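Extracellular haem-binding protein (Streptomyces reticuli, PDB 3FPW) probably binds and degrades haem outside the cell and, as an oligomeric assembly, interacts with its cognate two-component sensor kinase. Local coordinates at residues A91-R95 / A120-S125; S115-A120 / G167-A171; L152-T156 / G176-E180. All coordinates share one frame; numbering follows the deposited sequence.

From the N terminus, strand 89-94 comes first, and interaction 1 closes the loop between it and the end of helix 112-126, 25 residues on. Interaction 2 sets out from the same helix, sharing Ala120, and reaches strand 163-171, the neighbour of 89-94 in the antiparallel sheet; as their segments alternate along the chain, it crosses interaction 1. One helix thus packs on two adjacent strands, themselves joined by the bond of Gly167 N to Val93 O. Interaction 3 lies in series after interaction 1 but crosses interaction 2: it ties the loop before strand 155-160 to the start of helix 176-187. Lys119 of interaction 2 reaches Ala153 O of interaction 3.

Interaction 1. Residues A91-R95 / A120-S125; sequences AVVDR and AFTAVS
Val93 and Ala120 form the dense part of this helix-on-sheet packing, Val93 CG2 lying 3.5 Å from Ala120 CB. Strand 91-94 and helix 120-125 run in roughly the same direction, with 39° between their axes and a closest approach of 7.6 Å. The torsion of Val93 (chi1 174°) swings CG1 opposite the backbone N and toward the helix backbone, 4.0 Å from Phe121 CA, where it also meets the edge of the Phe121 ring. Further along, Val124 CG2 presses against Arg95 CA at 3.4 Å.

The other end is looser and polar. Arg95, partly exposed, is bent about its CB-CG bond and passes obliquely over Val124. Its NH1 donates to Val124 O at 2.9 Å, in the carbonyl plane and on a lone pair, with an N-H...O angle of 148°; a second, weak bond goes to Ser125 O. NH2 turns outward to Gly107 O of a second subunit. A leucine in place of Arg95 has no guanidinium, so Val124 O and Gly107 O of the second subunit would probably be left without these donors and the link between the chains weakened. The chemistry implies that hydrogen bonding in two directions from one guanidinium joins the end of helix 112-126 to the neighbouring subunit, while the carbonyls probably stabilise its positive charge.

Interaction 2. Residues S115-A120 / G167-A171; sequences SAERKA and GIGVA. With PO4 (phosphate ion), chain E; PO4 (phosphate ion), chain D; PO4 (phosphate ion), chain G.
Ala120 CB sits 3.4 Å from Gly167 O where helix 115-120 lies against strand 167-171 in the HbpS-like fold, helices packed on an antiparallel sheet. The axes are 5.9 Å apart and run roughly antiparallel, at 148°. Such closeness depends on Gly167 and Gly169: a CB modelled on Gly169 would come within 2.1 Å of Ala116 O. Instead Gly169 CA makes a CA-H...O contact with that oxygen. Ala171 CB continues the packing against Ala116 CB.

Lys119 carries the polar part. Its extended chain leaves the helix with CG opposite the carbonyl carbon (chi1 -67°) and brings NZ 3.0 Å from Val170 O, to which it donates in the carbonyl plane. The same NZ also forms a salt bridge with Asp179 and a hydrogen bond to Ala153 O, and it donates to a phosphate ion, probably from the crystallisation liquor, so several acceptors hold it. On the face of the helix turned from the strand, Arg118 binds two further phosphates edge-on: its NE reaches O2 of the first at 3.0 Å, while NH1 and NH2 donate to O1 and O2 of the second, the NH1-O1 distance being 2.9 Å.

Interaction 3. Residues L152-T156 / G176-E180; sequences LAGGT and GDLDE
The backbones of Gly154 and Glu180 approach to 3.7 Å between their CA atoms where the turn leading into strand 155-156 meets the first turn of helix 176-180, a loop-to-helix contact of the HbpS-like fold, in which helices pack on an antiparallel sheet. Gly154 adopts phi 139°, psi -5°, at which a side chain would jam against the preceding carbonyl O; its bare CA lies 3.7 Å from Asp179 CB. Gly176 is limited for another reason, since a modelled CB would come 2.8 Å from Ala153 CB. That methyl group instead rests over the Gly176 peptide, 3.5 Å from Gly176 C.

The Glu180 side chain lies along Gly154, its CB and CG packed against the glycine N and CA. Beyond CG the chain is extended, carrying the carboxylate up to the turn. OE1 is taken by Ser131 OG, which helps hold the group in position, and Thr130 OG1 adds a weak bond to OE2. Asp179 OD1 accepts from Ala173 N. Across the contact a single hydrogen bond is made: Gly154 N donates to Glu180 OE2 at 2.9 Å, from the anti side and 16° out of the carboxylate plane.

Interaction 1. Residues A91-R95 / A120-S125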
loop_
_atom_site.group_PDB
_atom_site.type_symbol
_atom_site.label_atom_id
_atom_site.label_comp_id
_atom_site.label_asym_id
_atom_site.label_seq_id
_atom_site.Cartn_x
_atom_site.Cartn_y
_atom_site.Cartn_z
ATOM N N ALA A 91 -20.064 -7.458 -6.738
ATOM C CA ALA A 91 -18.906 -8.351 -6.672
ATOM C C ALA A 91 -19.331 -9.699 -6.166
ATOM O O ALA A 91 -20.173 -9.782 -5.254
ATOM C CB ALA A 91 -17.837 -7.792 -5.750
ATOM N N VAL A 92 -18.693 -10.757 -6.679
ATOM C CA VAL A 92 -18.853 -12.072 -6.053
ATOM C C VAL A 92 -17.475 -12.510 -5.568
ATOM O O VAL A 92 -16.516 -12.520 -6.344
ATOM C CB VAL A 92 -19.437 -13.113 -7.038
ATOM C CG1 VAL A 92 -19.561 -14.492 -6.394
ATOM C CG2 VAL A 92 -20.796 -12.636 -7.603
ATOM N N VAL A 93 -17.376 -12.820 -4.278
ATOM C CA VAL A 93 -16.105 -13.167 -3.648
ATOM C C VAL A 93 -16.196 -14.593 -3.074
ATOM O O VAL A 93 -17.153 -14.965 -2.395
ATOM C CB VAL A 93 -15.739 -12.136 -2.529
ATOM C CG1 VAL A 93 -14.488 -12.577 -1.755
ATOM C CG2 VAL A 93 -15.543 -10.728 -3.124
ATOM N N ASP A 94 -15.206 -15.414 -3.386
ATOM C CA ASP A 94 -15.156 -16.787 -2.897
ATOM C C ASP A 94 -14.884 -16.823 -1.386
ATOM O O ASP A 94 -14.277 -15.906 -0.819
ATOM C CB ASP A 94 -14.001 -17.512 -3.635
ATOM C CG ASP A 94 -14.101 -19.029 -3.540
ATOM O OD1 ASP A 94 -14.620 -19.642 -4.510
ATOM O OD2 ASP A 94 -13.703 -19.598 -2.495
ATOM N N ARG A 95 -15.272 -17.917 -0.758
ATOM C CA ARG A 95 -14.958 -18.157 0.645
ATOM C C ARG A 95 -13.445 -18.132 0.885
ATOM O O ARG A 95 -12.972 -17.871 2.001
ATOM C CB ARG A 95 -15.576 -19.502 1.066
ATOM C CG ARG A 95 -15.132 -20.011 2.417
ATOM C CD ARG A 95 -15.582 -19.173 3.604
ATOM N NE ARG A 95 -15.160 -19.857 4.842
ATOM C CZ ARG A 95 -15.451 -19.425 6.061
ATOM N NH1 ARG A 95 -16.171 -18.323 6.208
ATOM N NH2 ARG A 95 -15.028 -20.092 7.144
ATOM N N ALA A 120 -18.996 -8.243 -0.025
ATOM C CA ALA A 120 -19.009 -9.656 -0.378
ATOM C C ALA A 120 -18.017 -10.475 0.480
ATOM O O ALA A 120 -18.346 -11.576 0.961
ATOM C CB ALA A 120 -18.708 -9.821 -1.881
ATOM N N PHE A 121 -16.807 -9.957 0.630
ATOM C CA PHE A 121 -15.790 -10.614 1.437
ATOM C C PHE A 121 -16.303 -10.767 2.882
ATOM O O PHE A 121 -16.088 -11.780 3.541
ATOM C CB PHE A 121 -14.533 -9.714 1.419
ATOM C CG PHE A 121 -13.378 -10.239 2.238
ATOM C CD1 PHE A 121 -13.151 -9.790 3.543
ATOM C CD2 PHE A 121 -12.499 -11.173 1.694
ATOM C CE1 PHE A 121 -12.074 -10.280 4.299
ATOM C CE2 PHE A 121 -11.414 -11.640 2.443
ATOM C CZ PHE A 121 -11.217 -11.203 3.738
ATOM N N THR A 122 -16.985 -9.742 3.383
ATOM C CA THR A 122 -17.405 -9.739 4.778
ATOM C C THR A 122 -18.512 -10.755 5.001
ATOM O O THR A 122 -18.502 -11.522 5.987
ATOM C CB THR A 122 -17.838 -8.340 5.191
ATOM O OG1 THR A 122 -16.719 -7.468 4.988
ATOM C CG2 THR A 122 -18.244 -8.309 6.652
ATOM N N ALA A 123 -19.467 -10.778 4.073
ATOM C CA ALA A 123 -20.561 -11.737 4.151
ATOM C C ALA A 123 -20.079 -13.195 4.119
ATOM O O ALA A 123 -20.584 -14.045 4.881
ATOM C CB ALA A 123 -21.552 -11.499 3.024
ATOM N N VAL A 124 -19.118 -13.506 3.250
ATOM C CA VAL A 124 -18.659 -14.884 3.125
ATOM C C VAL A 124 -17.755 -15.277 4.288
ATOM O O VAL A 124 -17.684 -16.440 4.654
ATOM C CB VAL A 124 -17.979 -15.199 1.765
ATOM C CG1 VAL A 124 -16.583 -14.643 1.723
ATOM C CG2 VAL A 124 -17.949 -16.732 1.540
ATOM N N SER A 125 -17.087 -14.293 4.886
ATOM C CA SER A 125 -16.228 -14.549 6.039
ATOM C C SER A 125 -17.004 -14.991 7.272
ATOM O O SER A 125 -16.531 -15.859 8.016
ATOM C CB SER A 125 -15.401 -13.318 6.385
ATOM O OG SER A 125 -14.402 -13.096 5.405
#

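Interaction 2. Residues S115-A120 / G167-A171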
loop_
_atom_site.group_PDB
_atom_site.type_symbol
_atom_site.label_atom_id
_atom_site.label_comp_id
_atom_site.label_asym_id
_atom_site.label_seq_id
_atom_site.Cartn_x
_atom_site.Cartn_y
_atom_site.Cartn_z
ATOM N N SER A 115 -16.496 -0.961 -2.375
ATOM C CA SER A 115 -17.513 -1.192 -1.360
ATOM C C SER A 115 -18.176 -2.546 -1.601
ATOM O O SER A 115 -18.341 -3.317 -0.674
ATOM C CB SER A 115 -18.555 -0.072 -1.377
ATOM O OG SER A 115 -19.562 -0.275 -0.392
ATOM N N ALA A 116 -18.548 -2.830 -2.847
ATOM C CA ALA A 116 -19.207 -4.095 -3.180
ATOM C C ALA A 116 -18.281 -5.279 -2.894
ATOM O O ALA A 116 -18.696 -6.277 -2.274
ATOM C CB ALA A 116 -19.623 -4.105 -4.620
ATOM N N GLU A 117 -17.013 -5.139 -3.282
ATOM C CA GLU A 117 -16.037 -6.194 -3.025
ATOM C C GLU A 117 -15.897 -6.494 -1.544
ATOM O O GLU A 117 -15.906 -7.662 -1.127
ATOM C CB GLU A 117 -14.674 -5.792 -3.572
ATOM C CG GLU A 117 -14.396 -6.170 -4.979
ATOM C CD GLU A 117 -12.902 -6.085 -5.266
ATOM O OE1 GLU A 117 -12.359 -4.979 -5.066
ATOM O OE2 GLU A 117 -12.275 -7.109 -5.652
ATOM N N ARG A 118 -15.760 -5.448 -0.737
ATOM C CA ARG A 118 -15.566 -5.649 0.692
ATOM C C ARG A 118 -16.799 -6.219 1.363
ATOM O O ARG A 118 -16.671 -7.034 2.273
ATOM C CB ARG A 118 -15.103 -4.368 1.366
ATOM C CG ARG A 118 -13.729 -3.983 0.889
ATOM C CD ARG A 118 -13.215 -2.761 1.628
ATOM N NE ARG A 118 -11.784 -2.616 1.380
ATOM C CZ ARG A 118 -10.867 -2.542 2.330
ATOM N NH1 ARG A 118 -11.223 -2.537 3.623
ATOM N NH2 ARG A 118 -9.595 -2.428 1.983
ATOM N N LYS A 119 -17.984 -5.772 0.941
ATOM C CA LYS A 119 -19.203 -6.358 1.489
ATOM C C LYS A 119 -19.292 -7.850 1.207
ATOM O O LYS A 119 -19.676 -8.620 2.083
ATOM C CB LYS A 119 -20.464 -5.681 0.944
ATOM C CG LYS A 119 -20.603 -4.247 1.421
ATOM C CD LYS A 119 -21.903 -3.682 0.905
ATOM C CE LYS A 119 -21.983 -2.166 1.046
ATOM N NZ LYS A 119 -23.242 -1.620 0.413
ATOM N N ALA A 120 -18.996 -8.243 -0.025
ATOM C CA ALA A 120 -19.009 -9.656 -0.378
ATOM C C ALA A 120 -18.017 -10.475 0.480
ATOM O O ALA A 120 -18.346 -11.576 0.961
ATOM C CB ALA A 120 -18.708 -9.821 -1.881
ATOM N N GLY A 167 -19.704 -14.888 -1.335
ATOM C CA GLY A 167 -20.530 -13.749 -0.918
ATOM C C GLY A 167 -20.832 -12.925 -2.145
ATOM O O GLY A 167 -19.990 -12.801 -3.032
ATOM N N ILE A 168 -22.031 -12.341 -2.203
ATOM C CA ILE A 168 -22.385 -11.398 -3.250
ATOM C C ILE A 168 -22.559 -10.037 -2.585
ATOM O O ILE A 168 -23.284 -9.928 -1.584
ATOM C CB ILE A 168 -23.702 -11.790 -3.921
ATOM C CG1 ILE A 168 -23.566 -13.177 -4.543
ATOM C CG2 ILE A 168 -24.069 -10.740 -4.967
ATOM C CD1 ILE A 168 -24.880 -13.758 -5.075
ATOM N N GLY A 169 -21.851 -9.034 -3.096
ATOM C CA GLY A 169 -21.890 -7.688 -2.532
ATOM C C GLY A 169 -22.333 -6.662 -3.555
ATOM O O GLY A 169 -21.983 -6.753 -4.713
ATOM N N VAL A 170 -23.151 -5.697 -3.124
ATOM C CA VAL A 170 -23.689 -4.670 -4.015
ATOM C C VAL A 170 -23.525 -3.351 -3.340
ATOM O O VAL A 170 -23.712 -3.245 -2.117
ATOM C CB VAL A 170 -25.187 -4.896 -4.300
ATOM C CG1 VAL A 170 -25.783 -3.758 -5.172
ATOM C CG2 VAL A 170 -25.353 -6.224 -5.006
ATOM N N ALA A 171 -23.152 -2.352 -4.112
ATOM C CA ALA A 171 -23.044 -1.008 -3.544
ATOM C C ALA A 171 -23.430 0.024 -4.583
ATOM O O ALA A 171 -23.348 -0.254 -5.778
ATOM C CB ALA A 171 -21.589 -0.777 -3.054
HETATM P P PO4 E . -10.565 -4.482 -1.617
HETATM O O1 PO4 E . -11.586 -5.287 -2.388
HETATM O O2 PO4 E . -11.027 -3.044 -1.453
HETATM O O3 PO4 E . -10.369 -5.094 -0.246
HETATM O O4 PO4 E . -9.257 -4.511 -2.383
HETATM P P PO4 D . -22.691 2.061 -0.662
HETATM O O1 PO4 D . -23.870 1.609 -1.517
HETATM O O2 PO4 D . -23.171 3.243 0.142
HETATM O O3 PO4 D . -22.409 0.933 0.277
HETATM O O4 PO4 D . -21.389 2.431 -1.409
HETATM P P PO4 G . -7.578 -2.854 4.557
HETATM O O1 PO4 G . -8.922 -2.994 5.243
HETATM O O2 PO4 G . -7.467 -1.497 3.897
HETATM O O3 PO4 G . -6.494 -3.011 5.599
HETATM O O4 PO4 G . -7.420 -3.929 3.504
#

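Interaction 3. Residues L152-T156 / G176-E180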
loop_
_atom_site.group_PDB
_atom_site.type_symbol
_atom_site.label_atom_id
_atom_site.label_comp_id
_atom_site.label_asym_id
_atom_site.label_seq_id
_atom_site.Cartn_x
_atom_site.Cartn_y
_atom_site.Cartn_z
ATOM N N LEU A 152 -21.467 -3.154 6.459
ATOM C CA LEU A 152 -22.458 -2.228 5.944
ATOM C C LEU A 152 -23.367 -3.037 5.030
ATOM O O LEU A 152 -22.882 -3.802 4.187
ATOM C CB LEU A 152 -21.734 -1.134 5.156
ATOM C CG LEU A 152 -22.586 -0.100 4.442
ATOM C CD1 LEU A 152 -23.364 0.758 5.463
ATOM C CD2 LEU A 152 -21.688 0.745 3.553
ATOM N N ALA A 153 -24.677 -2.921 5.255
ATOM C CA ALA A 153 -25.675 -3.665 4.486
ATOM C C ALA A 153 -25.384 -3.673 2.983
ATOM O O ALA A 153 -25.031 -2.651 2.394
ATOM C CB ALA A 153 -27.067 -3.078 4.749
ATOM N N GLY A 154 -25.532 -4.853 2.387
ATOM C CA GLY A 154 -25.388 -5.009 0.964
ATOM C C GLY A 154 -24.644 -6.262 0.534
ATOM O O GLY A 154 -24.518 -6.517 -0.680
ATOM N N GLY A 155 -24.112 -7.026 1.492
ATOM C CA GLY A 155 -23.468 -8.317 1.149
ATOM C C GLY A 155 -24.279 -9.478 1.708
ATOM O O GLY A 155 -24.828 -9.383 2.796
ATOM N N THR A 156 -24.377 -10.562 0.957
ATOM C CA THR A 156 -25.145 -11.730 1.418
ATOM C C THR A 156 -24.406 -13.018 1.053
ATOM O O THR A 156 -23.829 -13.108 -0.020
ATOM C CB THR A 156 -26.601 -11.713 0.861
ATOM O OG1 THR A 156 -27.403 -12.624 1.622
ATOM C CG2 THR A 156 -26.653 -12.084 -0.591
ATOM N N GLY A 176 -28.063 0.951 2.064
ATOM C CA GLY A 176 -27.504 -0.399 2.177
ATOM C C GLY A 176 -28.601 -1.447 2.103
ATOM O O GLY A 176 -28.403 -2.544 1.570
ATOM N N ASP A 177 -29.772 -1.117 2.625
ATOM C CA ASP A 177 -30.856 -2.086 2.598
ATOM C C ASP A 177 -31.289 -2.357 1.150
ATOM O O ASP A 177 -31.539 -3.501 0.784
ATOM C CB ASP A 177 -32.023 -1.635 3.468
ATOM C CG ASP A 177 -31.732 -1.788 4.969
ATOM O OD1 ASP A 177 -30.783 -2.528 5.361
ATOM O OD2 ASP A 177 -32.459 -1.156 5.756
ATOM N N LEU A 178 -31.343 -1.314 0.322
ATOM C CA LEU A 178 -31.624 -1.522 -1.099
ATOM C C LEU A 178 -30.485 -2.314 -1.747
ATOM O O LEU A 178 -30.744 -3.236 -2.508
ATOM C CB LEU A 178 -31.822 -0.201 -1.833
ATOM C CG LEU A 178 -33.183 0.426 -1.572
ATOM C CD1 LEU A 178 -33.111 1.863 -2.042
ATOM C CD2 LEU A 178 -34.230 -0.370 -2.337
ATOM N N ASP A 179 -29.235 -1.957 -1.456
ATOM C CA ASP A 179 -28.106 -2.742 -1.986
ATOM C C ASP A 179 -28.332 -4.218 -1.691
ATOM O O ASP A 179 -28.132 -5.098 -2.547
ATOM C CB ASP A 179 -26.782 -2.376 -1.307
ATOM C CG ASP A 179 -26.227 -1.025 -1.721
ATOM O OD1 ASP A 179 -26.426 -0.614 -2.887
ATOM O OD2 ASP A 179 -25.532 -0.383 -0.874
ATOM N N GLU A 180 -28.712 -4.505 -0.452
ATOM C CA GLU A 180 -28.829 -5.896 -0.040
ATOM C C GLU A 180 -30.016 -6.598 -0.697
ATOM O O GLU A 180 -29.963 -7.801 -0.940
ATOM C CB GLU A 180 -28.842 -6.033 1.485
ATOM C CG GLU A 180 -28.218 -7.331 1.934
ATOM C CD GLU A 180 -28.009 -7.370 3.431
ATOM O OE1 GLU A 180 -28.866 -7.946 4.136
ATOM O OE2 GLU A 180 -27.002 -6.805 3.893
#